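Local coordinates for mundticin KS immunity protein (Enterococcus mundtii, PDB 2ZRR) that probably protects its bacteriocin-producing host from its own mundticin KS, as an immunity protein folded into an antiparallel four-helix bundle, at residues V75-I86 with K104-S112. Residues are numbered along the deposited sequence; the frame is centred on the assembly and turned at random.
Sequences VPLVLSRMNIEI and KLKELMSIS
Helices 75-90 and 99-109 of the antiparallel four-helix bundle meet where Leu79, Met82 and Ile86, spaced about one turn apart, face Leu105, Leu108 and Met109. Leu79 sends CD2 to within 4.1 Å of Leu108 CD1, while its CD1 leans toward Ile111. Met82 lies extended, with CG anti to the backbone N (chi1 166°), a reach that lays its CE 3.6 Å from Leu108 CD2; the two side chains meet nearly perpendicular. Beyond them Ile86 and Leu105 lie side by side, pointing opposite ways, CG2 of Ile86 being 3.7 Å from CD1 of Leu105. Leucine and isoleucine fill this interior with branched apolar ends; longer, unbranched Met82 spans it to Leu61 and Tyr64 of helix 55-70. The segment axes approach to 11.0 Å, their N-to-C directions 143° apart, and no hydrogen bond links the segments, so apolar contact carries the pairing. Met109, partly exposed, covers the flank of the contact: bent at chi2 and chi3, its flexible thioether chain folds over Asn83, CE lying 3.4 Å from Asn83 CB and close to Leu79 O, which already accepts the N-H of Asn83. A type I turn from Met109 to Ser112 swings the chain back against the start of helix 75-90. There Ile111 CG2 rests 4.1 Å from Val75 CG1, and poorly ordered Ser112 lies alongside Pro76, whose lack of an N-H suits the first helical turn.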
# COMPACT_ATOMS: atom_id res chain seq x y z
N VAL A 75 -7.89 8.27 -7.46
CA VAL A 75 -6.67 7.72 -6.88
C VAL A 75 -6.13 8.57 -5.72
O VAL A 75 -5.80 8.04 -4.65
CB VAL A 75 -5.57 7.52 -7.96
CG1 VAL A 75 -4.18 7.49 -7.31
CG2 VAL A 75 -5.81 6.20 -8.71
N PRO A 76 -6.03 9.91 -5.90
CA PRO A 76 -5.52 10.74 -4.79
C PRO A 76 -6.32 10.63 -3.47
O PRO A 76 -5.74 10.63 -2.39
CB PRO A 76 -5.53 12.16 -5.35
CG PRO A 76 -5.63 12.00 -6.85
CD PRO A 76 -6.35 10.70 -7.10
N LEU A 77 -7.65 10.52 -3.58
CA LEU A 77 -8.49 10.40 -2.38
C LEU A 77 -8.24 9.10 -1.62
O LEU A 77 -8.06 9.11 -0.40
CB LEU A 77 -9.97 10.48 -2.76
CG LEU A 77 -10.94 9.99 -1.68
CD1 LEU A 77 -10.69 10.74 -0.38
CD2 LEU A 77 -12.36 10.20 -2.15
N VAL A 78 -8.24 7.99 -2.36
CA VAL A 78 -8.02 6.66 -1.79
C VAL A 78 -6.64 6.51 -1.17
O VAL A 78 -6.51 6.00 -0.06
CB VAL A 78 -8.18 5.55 -2.86
CG1 VAL A 78 -7.47 4.28 -2.42
CG2 VAL A 78 -9.65 5.25 -3.09
N LEU A 79 -5.63 6.97 -1.89
CA LEU A 79 -4.25 6.89 -1.43
C LEU A 79 -3.93 7.82 -0.27
O LEU A 79 -3.08 7.51 0.56
CB LEU A 79 -3.29 7.18 -2.58
CG LEU A 79 -3.22 6.04 -3.59
CD1 LEU A 79 -2.44 6.49 -4.80
CD2 LEU A 79 -2.57 4.84 -2.92
N SER A 80 -4.58 8.98 -0.23
CA SER A 80 -4.35 9.91 0.87
C SER A 80 -4.86 9.27 2.16
O SER A 80 -4.25 9.42 3.23
CB SER A 80 -5.09 11.23 0.60
OG SER A 80 -4.70 11.78 -0.64
N ARG A 81 -5.97 8.55 2.05
CA ARG A 81 -6.59 7.86 3.19
C ARG A 81 -5.74 6.65 3.58
O ARG A 81 -5.63 6.29 4.75
CB ARG A 81 -8.02 7.43 2.82
CG ARG A 81 -9.00 8.60 2.79
CD ARG A 81 -10.34 8.27 2.13
NE ARG A 81 -11.34 9.30 2.42
CZ ARG A 81 -12.58 9.33 1.94
NH1 ARG A 81 -13.02 8.38 1.13
NH2 ARG A 81 -13.40 10.32 2.28
N MET A 82 -5.13 6.02 2.58
CA MET A 82 -4.30 4.85 2.80
C MET A 82 -2.99 5.26 3.44
O MET A 82 -2.49 4.59 4.34
CB MET A 82 -4.01 4.16 1.48
CG MET A 82 -2.88 3.14 1.56
SD MET A 82 -2.43 2.50 -0.06
CE MET A 82 -1.63 0.98 0.41
N ASN A 83 -2.44 6.37 2.96
CA ASN A 83 -1.18 6.89 3.47
C ASN A 83 -1.26 6.97 4.98
O ASN A 83 -0.32 6.61 5.69
CB ASN A 83 -0.93 8.28 2.88
CG ASN A 83 0.32 8.94 3.44
OD1 ASN A 83 1.23 8.27 3.92
ND2 ASN A 83 0.36 10.27 3.38
N ILE A 84 -2.40 7.44 5.48
CA ILE A 84 -2.60 7.55 6.91
C ILE A 84 -2.60 6.17 7.54
O ILE A 84 -1.89 5.92 8.53
CB ILE A 84 -3.93 8.26 7.20
CG1 ILE A 84 -3.85 9.71 6.73
CG2 ILE A 84 -4.24 8.21 8.69
CD1 ILE A 84 -2.65 10.48 7.27
N GLU A 85 -3.38 5.26 6.97
CA GLU A 85 -3.48 3.90 7.46
C GLU A 85 -2.14 3.17 7.59
O GLU A 85 -1.87 2.56 8.62
CB GLU A 85 -4.40 3.09 6.56
CG GLU A 85 -5.61 2.54 7.26
CD GLU A 85 -6.70 2.16 6.28
OE1 GLU A 85 -6.82 0.96 5.97
OE2 GLU A 85 -7.42 3.07 5.83
N ILE A 86 -1.32 3.22 6.55
CA ILE A 86 -0.01 2.55 6.57
C ILE A 86 0.89 3.10 7.67
O ILE A 86 1.92 2.49 8.02
CB ILE A 86 0.72 2.69 5.20
CG1 ILE A 86 -0.14 2.10 4.09
CG2 ILE A 86 2.07 1.97 5.24
CD1 ILE A 86 0.47 2.21 2.72
N LYS A 104 9.36 1.15 -2.17
CA LYS A 104 8.20 0.76 -2.95
C LYS A 104 6.99 1.49 -2.38
O LYS A 104 6.12 1.96 -3.12
CB LYS A 104 7.97 -0.75 -2.86
CG LYS A 104 8.24 -1.50 -4.15
CD LYS A 104 7.48 -0.91 -5.32
CE LYS A 104 7.80 -1.65 -6.61
NZ LYS A 104 8.61 -0.86 -7.56
N LEU A 105 6.94 1.59 -1.05
CA LEU A 105 5.86 2.28 -0.36
C LEU A 105 5.87 3.78 -0.69
O LEU A 105 4.85 4.35 -1.09
CB LEU A 105 5.99 2.09 1.15
CG LEU A 105 5.13 0.99 1.81
CD1 LEU A 105 5.14 1.18 3.33
CD2 LEU A 105 3.71 1.04 1.26
N LYS A 106 7.04 4.41 -0.53
CA LYS A 106 7.22 5.84 -0.81
C LYS A 106 6.86 6.13 -2.26
O LYS A 106 6.28 7.17 -2.58
CB LYS A 106 8.67 6.25 -0.53
CG LYS A 106 9.06 6.20 0.94
CD LYS A 106 10.42 6.85 1.21
CE LYS A 106 11.52 5.80 1.37
NZ LYS A 106 12.45 6.11 2.49
N GLU A 107 7.21 5.19 -3.13
CA GLU A 107 6.93 5.31 -4.55
C GLU A 107 5.41 5.23 -4.75
O GLU A 107 4.85 5.78 -5.71
CB GLU A 107 7.66 4.18 -5.28
CG GLU A 107 7.16 3.86 -6.67
CD GLU A 107 7.86 2.64 -7.25
OE1 GLU A 107 7.55 2.24 -8.40
OE2 GLU A 107 8.73 2.07 -6.55
N LEU A 108 4.73 4.56 -3.83
CA LEU A 108 3.28 4.44 -3.90
C LEU A 108 2.66 5.78 -3.53
O LEU A 108 1.84 6.31 -4.29
CB LEU A 108 2.80 3.34 -2.94
CG LEU A 108 1.29 3.08 -2.84
CD1 LEU A 108 0.71 2.68 -4.19
CD2 LEU A 108 1.06 1.99 -1.82
N MET A 109 3.05 6.33 -2.39
CA MET A 109 2.54 7.62 -1.93
C MET A 109 2.85 8.72 -2.95
O MET A 109 2.05 9.63 -3.17
CB MET A 109 3.16 7.99 -0.58
CG MET A 109 2.30 7.64 0.62
SD MET A 109 1.58 5.98 0.55
CE MET A 109 -0.14 6.36 0.22
N SER A 110 4.01 8.61 -3.58
CA SER A 110 4.44 9.58 -4.59
C SER A 110 3.48 9.66 -5.77
O SER A 110 3.53 10.63 -6.52
CB SER A 110 5.83 9.21 -5.12
OG SER A 110 5.77 8.89 -6.50
N ILE A 111 2.63 8.66 -5.95
CA ILE A 111 1.69 8.70 -7.07
C ILE A 111 0.69 9.81 -6.78
O ILE A 111 0.26 10.54 -7.68
CB ILE A 111 0.95 7.37 -7.26
CG1 ILE A 111 1.92 6.33 -7.82
CG2 ILE A 111 -0.21 7.54 -8.23
CD1 ILE A 111 1.36 4.93 -7.86
N SER A 112 0.34 9.93 -5.50
CA SER A 112 -0.58 10.95 -4.99
C SER A 112 -1.19 10.49 -3.67
O SER A 112 -0.79 11.03 -2.62
CB SER A 112 -1.70 11.29 -6.00
OG SER A 112 -2.49 10.16 -6.32